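Local coordinates for protein 6-phosphogluconate dehydrogenase, NAD-binding (Mycolicibacterium smegmatis MC2 155, PDB 6SMT) that reduces imines with S-enantioselectivity, using bound NADPH as the probable hydride donor, at residues V75-D78 with A79-A82; G19-G22 with Q23-R27; P104-A107 with R108-A111. All blocks are in the same frame, centred on the assembly; numbering follows the deposited sequence.

Interaction 1. Residues V75-D78 with A79-A82; sequences VDHD and AVDA. With NDP (NADPH dihydro-nicotinamide-adenine-dinucleotide phosphate), chain L.
Ala-79 meets Asp-76 twice at the start of helix 77-87. Its backbone N gives a capping bond to Asp-76 OD1 (3.0 Å), and its CB packs against the Asp-76 carbonyl O. Asp-76 is the N-cap: chi1 of 65° sets CG between its own N and carbonyl carbon, which brings OD1 round to the first turn, almost head-on to the amide. The same CB sits over the face of the adenine, 3.5 Å from NDP C5A, while Val-75 CG1 reaches the imidazole part of the base at NDP C8A (3.6 Å). This is the crossover helix of the beta-alpha-beta unit 69-72, 77-87, 95-98 in the Rossmann domain, whose N-terminal turn, with the residues just before it, packs against the cofactor's adenosine half. His-77 and Val-80 run side by side. Val-80 CG2 stands 4.1 Å from the centre of the His-77 ring, only 9° off the ring normal, a CH-pi contact over one face; the ring's ND1 is hydrogen-bonded to Thr-110 of helix 104-116. Asp-78 joins this turn to the next through its carbonyl O, which accepts from Ala-82 N at 3.0 Å. Its carboxylate heads elsewhere, into a salt bridge with Arg-106.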
loop_
_atom_site.group_PDB
_atom_site.type_symbol
_atom_site.label_atom_id
_atom_site.label_comp_id
_atom_site.label_asym_id
_atom_site.label_seq_id
_atom_site.Cartn_x
_atom_site.Cartn_y
_atom_site.Cartn_z
ATOM N N VAL B 75 22.285 9.629 -4.724
ATOM C CA VAL B 75 20.897 9.731 -5.250
ATOM C C VAL B 75 20.684 8.790 -6.419
ATOM O O VAL B 75 19.642 8.150 -6.433
ATOM C CB VAL B 75 20.549 11.176 -5.601
ATOM C CG1 VAL B 75 21.407 11.713 -6.728
ATOM C CG2 VAL B 75 19.052 11.254 -5.960
ATOM N N ASP B 76 21.603 8.653 -7.371
ATOM C CA ASP B 76 21.388 7.823 -8.548
ATOM C C ASP B 76 22.712 7.404 -9.159
ATOM O O ASP B 76 23.785 7.750 -8.622
ATOM C CB ASP B 76 20.504 8.549 -9.566
ATOM C CG ASP B 76 21.140 9.825 -10.173
ATOM O OD1 ASP B 76 22.304 10.100 -10.005
ATOM O OD2 ASP B 76 20.361 10.684 -10.808
ATOM N N HIS B 77 22.687 6.638 -10.267
ATOM C CA HIS B 77 23.904 6.144 -10.921
ATOM C C HIS B 77 24.584 7.253 -11.732
ATOM O O HIS B 77 25.753 7.062 -11.940
ATOM C CB HIS B 77 23.702 4.827 -11.643
ATOM C CG HIS B 77 23.774 3.680 -10.693
ATOM N ND1 HIS B 77 24.774 2.708 -10.796
ATOM C CD2 HIS B 77 23.097 3.406 -9.523
ATOM C CE1 HIS B 77 24.665 1.831 -9.783
ATOM N NE2 HIS B 77 23.626 2.233 -8.984
ATOM N N ASP B 78 23.921 8.348 -12.080
ATOM C CA ASP B 78 24.730 9.455 -12.668
ATOM C C ASP B 78 25.714 9.962 -11.597
ATOM O O ASP B 78 26.928 10.153 -11.895
ATOM C CB ASP B 78 23.878 10.591 -13.196
ATOM C CG ASP B 78 23.201 10.241 -14.526
ATOM O OD1 ASP B 78 23.693 9.406 -15.262
ATOM O OD2 ASP B 78 22.286 10.938 -14.821
ATOM N N ALA B 79 25.284 10.044 -10.338
ATOM C CA ALA B 79 26.181 10.440 -9.236
ATOM C C ALA B 79 27.167 9.347 -8.978
ATOM O O ALA B 79 28.369 9.629 -8.794
ATOM C CB ALA B 79 25.367 10.768 -8.043
ATOM N N VAL B 80 26.766 8.065 -8.878
ATOM C CA VAL B 80 27.743 6.977 -8.681
ATOM C C VAL B 80 28.859 7.055 -9.721
ATOM O O VAL B 80 30.009 6.944 -9.336
ATOM C CB VAL B 80 27.063 5.590 -8.752
ATOM C CG1 VAL B 80 28.055 4.444 -8.714
ATOM C CG2 VAL B 80 26.077 5.436 -7.609
ATOM N N ASP B 81 28.454 7.169 -10.985
ATOM C CA ASP B 81 29.440 7.051 -12.075
ATOM C C ASP B 81 30.343 8.303 -12.070
ATOM O O ASP B 81 31.556 8.139 -12.349
ATOM C CB ASP B 81 28.721 6.858 -13.386
ATOM C CG ASP B 81 28.029 5.483 -13.462
ATOM O OD1 ASP B 81 28.314 4.580 -12.599
ATOM O OD2 ASP B 81 27.280 5.260 -14.463
ATOM N N ALA B 82 29.819 9.442 -11.666
ATOM C CA ALA B 82 30.674 10.659 -11.548
ATOM C C ALA B 82 31.696 10.450 -10.410
ATOM O O ALA B 82 32.915 10.869 -10.538
ATOM C CB ALA B 82 29.839 11.873 -11.313
HETATM P PA NDP L . 19.715 11.066 -1.569
HETATM O O1A NDP L . 19.087 10.032 -2.458
HETATM O O2A NDP L . 19.009 12.357 -1.300
HETATM O O5B NDP L . 21.186 11.341 -2.091
HETATM C C5B NDP L . 21.958 12.321 -1.372
HETATM C C4B NDP L . 23.416 11.956 -1.493
HETATM O O4B NDP L . 23.833 11.937 -2.888
HETATM C C3B NDP L . 24.325 12.999 -0.811
HETATM O O3B NDP L . 25.493 12.390 -0.295
HETATM C C2B NDP L . 24.658 13.901 -1.980
HETATM O O2B NDP L . 25.839 14.693 -1.893
HETATM C C1B NDP L . 24.921 12.832 -3.022
HETATM N N9A NDP L . 24.949 13.321 -4.397
HETATM C C8A NDP L . 23.905 13.800 -5.153
HETATM N N7A NDP L . 24.272 14.140 -6.367
HETATM C C5A NDP L . 25.633 13.888 -6.419
HETATM C C6A NDP L . 26.630 14.080 -7.410
HETATM N N6A NDP L . 26.378 14.494 -8.648
HETATM N N1A NDP L . 27.896 13.737 -7.086
HETATM C C2A NDP L . 28.170 13.267 -5.866
HETATM N N3A NDP L . 27.323 13.070 -4.850
HETATM C C4A NDP L . 26.075 13.420 -5.185
HETATM O O3 NDP L . 20.078 10.497 -0.114
HETATM P PN NDP L . 19.735 9.290 0.812
HETATM O O1N NDP L . 20.817 9.178 1.792
HETATM O O2N NDP L . 18.348 9.451 1.323
HETATM O O5D NDP L . 19.680 8.005 -0.152
HETATM C C5D NDP L . 20.859 7.517 -0.782
HETATM C C4D NDP L . 20.434 6.353 -1.644
HETATM O O4D NDP L . 19.913 5.323 -0.765
HETATM C C3D NDP L . 19.350 6.641 -2.692
HETATM O O3D NDP L . 19.607 6.005 -3.938
HETATM C C2D NDP L . 18.106 6.054 -2.050
HETATM O O2D NDP L . 17.087 5.636 -2.953
HETATM C C1D NDP L . 18.633 4.898 -1.240
HETATM N N1N NDP L . 17.807 4.560 -0.065
HETATM C C2N NDP L . 17.489 5.521 0.858
HETATM C C3N NDP L . 16.663 5.260 1.899
HETATM C C7N NDP L . 16.297 6.282 2.900
HETATM O O7N NDP L . 15.485 5.918 3.781
HETATM N N7N NDP L . 16.816 7.499 2.891
HETATM C C4N NDP L . 16.063 3.949 2.044
HETATM C C5N NDP L . 16.480 2.952 1.079
HETATM C C6N NDP L . 17.326 3.240 0.115
HETATM P P2B NDP L . 25.725 16.093 -1.072
HETATM O O1X NDP L . 27.039 16.829 -1.471
HETATM O O2X NDP L . 24.502 16.820 -1.623
HETATM O O3X NDP L . 25.588 15.837 0.375
#

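Interaction 2. Residues G19-G22 with Q23-R27; sequences GPMG and QALSR. With NDP (NADPH dihydro-nicotinamide-adenine-dinucleotide phosphate), chain L.
Met-21 and Leu-25 sit one turn apart on helix 20-31, the first helix of the Rossmann fold, and meet where Met-21 SD comes within 4.3 Å of Leu-25 CG. Gly-19 and Gly-22 fit the last two glycines of the GxGxxG dinucleotide-binding motif, with Gly-19 as N-cap. The start of the helix faces the NADPH diphosphate: Met-21 N donates a good hydrogen bond to NDP O1N (2.9 Å, 154°), and the ring of Pro-20 packs against the same phosphate. A helix N terminus here would be expected to help offset the phosphate charge. Leu-25 sets its CG against Met-21 O, the oxygen that also accepts from Leu-25 N. Gln-23 leaves on another side. Its CG lies 3.1 Å from Gly-19 O, and a bend at chi2 (-94°) carries the amide off the helix, where NE2 bonds to the carbonyl oxygens of Leu-18 and Lys-45. Ser-26 folds its hydroxyl onto its own helix: OG donates to Gly-22 O at 2.9 Å while Ser-26 N reaches that oxygen from the opposite face of the carbonyl plane, giving it two donors. Arg-27 curls back so that a water at its guanidinium edge joins NH2 to Pro-20 O. Met-21, its chain bent at chi2 and chi3, extends its methyl to the dihydronicotinamide ring, with CE 3.4 Å from NDP C4N.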
loop_
_atom_site.group_PDB
_atom_site.type_symbol
_atom_site.label_atom_id
_atom_site.label_comp_id
_atom_site.label_asym_id
_atom_site.label_seq_id
_atom_site.Cartn_x
_atom_site.Cartn_y
_atom_site.Cartn_z
ATOM N N GLY B 19 24.407 11.485 2.748
ATOM C CA GLY B 19 23.015 11.817 3.068
ATOM C C GLY B 19 22.533 10.963 4.220
ATOM O O GLY B 19 23.292 10.257 4.824
ATOM N N PRO B 20 21.233 10.984 4.493
ATOM C CA PRO B 20 20.696 10.297 5.677
ATOM C C PRO B 20 21.013 8.823 5.653
ATOM O O PRO B 20 21.382 8.258 6.681
ATOM C CB PRO B 20 19.218 10.583 5.707
ATOM C CG PRO B 20 18.977 11.442 4.537
ATOM C CD PRO B 20 20.226 11.793 3.809
ATOM N N MET B 21 20.898 8.179 4.490
ATOM C CA MET B 21 21.189 6.746 4.476
ATOM C C MET B 21 22.692 6.473 4.582
ATOM O O MET B 21 23.096 5.533 5.270
ATOM C CB MET B 21 20.551 6.103 3.247
ATOM C CG MET B 21 20.829 4.610 3.142
ATOM S SD MET B 21 20.298 3.595 4.541
ATOM C CE MET B 21 18.574 3.460 4.249
ATOM N N GLY B 22 23.521 7.302 3.960
ATOM C CA GLY B 22 24.952 7.072 4.076
ATOM C C GLY B 22 25.410 7.288 5.488
ATOM O O GLY B 22 26.323 6.585 5.982
ATOM N N GLN B 23 24.828 8.252 6.179
ATOM C CA GLN B 23 25.145 8.429 7.634
ATOM C C GLN B 23 24.719 7.179 8.388
ATOM O O GLN B 23 25.466 6.727 9.278
ATOM C CB GLN B 23 24.408 9.624 8.213
ATOM C CG GLN B 23 24.743 10.921 7.524
ATOM C CD GLN B 23 25.826 11.755 8.101
ATOM O OE1 GLN B 23 26.218 11.552 9.278
ATOM N NE2 GLN B 23 26.357 12.665 7.282
ATOM N N ALA B 24 23.537 6.628 8.149
ATOM C CA ALA B 24 23.056 5.421 8.842
ATOM C C ALA B 24 23.979 4.231 8.582
ATOM O O ALA B 24 24.319 3.489 9.486
ATOM C CB ALA B 24 21.622 5.151 8.418
ATOM N N LEU B 25 24.378 4.040 7.327
ATOM C CA LEU B 25 25.315 2.944 6.983
ATOM C C LEU B 25 26.600 3.127 7.805
ATOM O O LEU B 25 27.086 2.170 8.365
ATOM C CB LEU B 25 25.581 2.917 5.494
ATOM C CG LEU B 25 24.426 2.548 4.565
ATOM C CD1 LEU B 25 24.823 2.806 3.133
ATOM C CD2 LEU B 25 24.005 1.112 4.726
ATOM N N SER B 26 27.146 4.332 7.741
ATOM C CA SER B 26 28.432 4.628 8.418
ATOM C C SER B 26 28.321 4.417 9.918
ATOM O O SER B 26 29.222 3.778 10.503
ATOM C CB SER B 26 28.840 6.035 8.123
ATOM O OG SER B 26 29.080 6.286 6.757
ATOM N N ARG B 27 27.225 4.838 10.534
ATOM C CA ARG B 27 27.043 4.599 11.987
ATOM C C ARG B 27 26.973 3.127 12.267
ATOM O O ARG B 27 27.538 2.637 13.253
ATOM C CB ARG B 27 25.785 5.259 12.537
ATOM C CG ARG B 27 25.877 6.772 12.598
ATOM C CD ARG B 27 24.669 7.328 13.378
ATOM N NE ARG B 27 23.330 6.950 12.897
ATOM C CZ ARG B 27 22.658 7.611 11.937
ATOM N NH1 ARG B 27 23.224 8.620 11.314
ATOM N NH2 ARG B 27 21.510 7.140 11.531
HETATM P PA NDP L . 19.715 11.066 -1.569
HETATM O O1A NDP L . 19.087 10.032 -2.458
HETATM O O2A NDP L . 19.009 12.357 -1.300
HETATM O O5B NDP L . 21.186 11.341 -2.091
HETATM C C5B NDP L . 21.958 12.321 -1.372
HETATM C C4B NDP L . 23.416 11.956 -1.493
HETATM O O4B NDP L . 23.833 11.937 -2.888
HETATM C C3B NDP L . 24.325 12.999 -0.811
HETATM O O3B NDP L . 25.493 12.390 -0.295
HETATM C C2B NDP L . 24.658 13.901 -1.980
HETATM O O2B NDP L . 25.839 14.693 -1.893
HETATM C C1B NDP L . 24.921 12.832 -3.022
HETATM N N9A NDP L . 24.949 13.321 -4.397
HETATM C C8A NDP L . 23.905 13.800 -5.153
HETATM N N7A NDP L . 24.272 14.140 -6.367
HETATM C C5A NDP L . 25.633 13.888 -6.419
HETATM C C6A NDP L . 26.630 14.080 -7.410
HETATM N N6A NDP L . 26.378 14.494 -8.648
HETATM N N1A NDP L . 27.896 13.737 -7.086
HETATM C C2A NDP L . 28.170 13.267 -5.866
HETATM N N3A NDP L . 27.323 13.070 -4.850
HETATM C C4A NDP L . 26.075 13.420 -5.185
HETATM O O3 NDP L . 20.078 10.497 -0.114
HETATM P PN NDP L . 19.735 9.290 0.812
HETATM O O1N NDP L . 20.817 9.178 1.792
HETATM O O2N NDP L . 18.348 9.451 1.323
HETATM O O5D NDP L . 19.680 8.005 -0.152
HETATM C C5D NDP L . 20.859 7.517 -0.782
HETATM C C4D NDP L . 20.434 6.353 -1.644
HETATM O O4D NDP L . 19.913 5.323 -0.765
HETATM C C3D NDP L . 19.350 6.641 -2.692
HETATM O O3D NDP L . 19.607 6.005 -3.938
HETATM C C2D NDP L . 18.106 6.054 -2.050
HETATM O O2D NDP L . 17.087 5.636 -2.953
HETATM C C1D NDP L . 18.633 4.898 -1.240
HETATM N N1N NDP L . 17.807 4.560 -0.065
HETATM C C2N NDP L . 17.489 5.521 0.858
HETATM C C3N NDP L . 16.663 5.260 1.899
HETATM C C7N NDP L . 16.297 6.282 2.900
HETATM O O7N NDP L . 15.485 5.918 3.781
HETATM N N7N NDP L . 16.816 7.499 2.891
HETATM C C4N NDP L . 16.063 3.949 2.044
HETATM C C5N NDP L . 16.480 2.952 1.079
HETATM C C6N NDP L . 17.326 3.240 0.115
HETATM P P2B NDP L . 25.725 16.093 -1.072
HETATM O O1X NDP L . 27.039 16.829 -1.471
HETATM O O2X NDP L . 24.502 16.820 -1.623
HETATM O O3X NDP L . 25.588 15.837 0.375
HETATM O O HOH W 1 20.973 9.091 9.264
#

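Interaction 3. Residues P104-A107 with R108-A111; sequences PDRA and RRTA
Arg-108 reaches back along helix 104-116 to Pro-104 and Asp-105, and its chain can be walked atom by atom. CB rests near the carbonyl O of Asp-105. CG, anti to its own carbonyl carbon (chi1 -66°), passes 3.4 Å from Pro-104 O, the oxygen that also takes the Arg-108 backbone N-H. From there the chain runs extended, and CD is equally far, 3.9 Å, from Pro-104 O and Asp-105 OD1. NE stays near Pro-104 O, with its hydrogen bond made elsewhere. CZ lies against Pro-104 CB, and NH1 ends in a salt bridge to Asp-105 OD1 (2.8 Å). That bond is a single, bent one: OD1 lies close to the guanidinium plane, but the donor stands above the carboxylate, the two planes being 70° apart. NH2 turns to a second acid, Asp-168. On another side of this crossover helix, Arg-106 and Arg-109 lie alongside each other with their guanidinium groups stacked, centres 3.8 Å apart and planes within 3°, Arg-106 NE over Arg-109 CZ. Two like charges so close would repel, and acids nearby probably offset this: Arg-106 is salt-bridged to Asp-78 and Arg-109 packs on Asp-81, both on helix 77-87.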
loop_
_atom_site.group_PDB
_atom_site.type_symbol
_atom_site.label_atom_id
_atom_site.label_comp_id
_atom_site.label_asym_id
_atom_site.label_seq_id
_atom_site.Cartn_x
_atom_site.Cartn_y
_atom_site.Cartn_z
ATOM N N PRO B 104 18.098 -1.459 -13.751
ATOM C CA PRO B 104 18.988 -2.567 -14.003
ATOM C C PRO B 104 20.108 -2.258 -15.007
ATOM O O PRO B 104 21.235 -2.657 -14.798
ATOM C CB PRO B 104 18.024 -3.667 -14.488
ATOM C CG PRO B 104 16.738 -3.309 -13.780
ATOM C CD PRO B 104 16.670 -1.819 -13.727
ATOM N N ASP B 105 19.756 -1.536 -16.088
ATOM C CA ASP B 105 20.832 -1.280 -17.051
ATOM C C ASP B 105 21.852 -0.321 -16.447
ATOM O O ASP B 105 23.027 -0.443 -16.861
ATOM C CB ASP B 105 20.268 -0.706 -18.344
ATOM C CG ASP B 105 19.785 -1.802 -19.293
ATOM O OD1 ASP B 105 20.105 -3.039 -19.134
ATOM O OD2 ASP B 105 19.117 -1.439 -20.253
ATOM N N ARG B 106 21.515 0.612 -15.537
ATOM C CA ARG B 106 22.513 1.473 -14.899
ATOM C C ARG B 106 23.393 0.624 -13.967
ATOM O O ARG B 106 24.560 0.904 -13.824
ATOM C CB ARG B 106 21.893 2.661 -14.204
ATOM C CG ARG B 106 21.271 3.637 -15.198
ATOM C CD ARG B 106 22.159 4.132 -16.323
ATOM N NE ARG B 106 23.258 4.865 -15.768
ATOM C CZ ARG B 106 23.348 6.181 -15.631
ATOM N NH1 ARG B 106 22.354 6.909 -16.065
ATOM N NH2 ARG B 106 24.354 6.758 -14.983
ATOM N N ALA B 107 22.856 -0.355 -13.281
ATOM C CA ALA B 107 23.683 -1.215 -12.422
ATOM C C ALA B 107 24.702 -1.983 -13.266
ATOM O O ALA B 107 25.860 -2.080 -12.878
ATOM C CB ALA B 107 22.789 -2.128 -11.682
ATOM N N ARG B 108 24.276 -2.489 -14.416
ATOM C CA ARG B 108 25.204 -3.227 -15.335
ATOM C C ARG B 108 26.251 -2.277 -15.898
ATOM O O ARG B 108 27.400 -2.662 -16.011
ATOM C CB ARG B 108 24.369 -3.876 -16.437
ATOM C CG ARG B 108 23.408 -4.978 -16.003
ATOM C CD ARG B 108 22.468 -5.460 -17.146
ATOM N NE ARG B 108 21.449 -6.341 -16.636
ATOM C CZ ARG B 108 20.207 -6.124 -16.648
ATOM N NH1 ARG B 108 19.679 -5.128 -17.383
ATOM N NH2 ARG B 108 19.441 -7.023 -16.060
ATOM N N ARG B 109 25.891 -1.055 -16.195
ATOM C CA ARG B 109 26.849 -0.071 -16.720
ATOM C C ARG B 109 27.887 0.202 -15.675
ATOM O O ARG B 109 29.102 0.263 -15.984
ATOM C CB ARG B 109 26.116 1.207 -17.098
ATOM C CG ARG B 109 26.998 2.213 -17.830
ATOM C CD ARG B 109 26.426 3.595 -17.912
ATOM N NE ARG B 109 25.195 3.670 -18.627
ATOM C CZ ARG B 109 24.618 4.826 -18.911
ATOM N NH1 ARG B 109 25.180 5.972 -18.539
ATOM N NH2 ARG B 109 23.468 4.850 -19.555
ATOM N N THR B 110 27.459 0.456 -14.452
ATOM C CA THR B 110 28.415 0.741 -13.381
ATOM C C THR B 110 29.321 -0.484 -13.129
ATOM O O THR B 110 30.518 -0.310 -12.886
ATOM C CB THR B 110 27.644 1.171 -12.099
ATOM O OG1 THR B 110 26.921 2.380 -12.391
ATOM C CG2 THR B 110 28.581 1.401 -10.951
ATOM N N ALA B 111 28.803 -1.709 -13.196
ATOM C CA ALA B 111 29.619 -2.915 -13.043
ATOM C C ALA B 111 30.770 -2.906 -14.050
ATOM O O ALA B 111 31.898 -3.170 -13.675
ATOM C CB ALA B 111 28.752 -4.121 -13.211
#

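Along the chain the order is interaction 2, interaction 1, interaction 3. Each lies in one unbroken stretch and closes no more than helical turns, so the three follow in series without nesting or crossing. Interaction 2 belongs to the helix between strands 12-16 and 35-39, interaction 1 to that between 69-72 and 95-98, and interaction 3 to that between 95-98 and 120-126. Interactions 1 and 2, centres about 17 Å apart, do not touch but both hold NADPH. Interactions 1 and 3, about 11 Å apart by centres, touch directly: Thr-110 CG2 packs on Val-80 CG1 at 3.8 Å, tying helices 77-87 and 104-116 together.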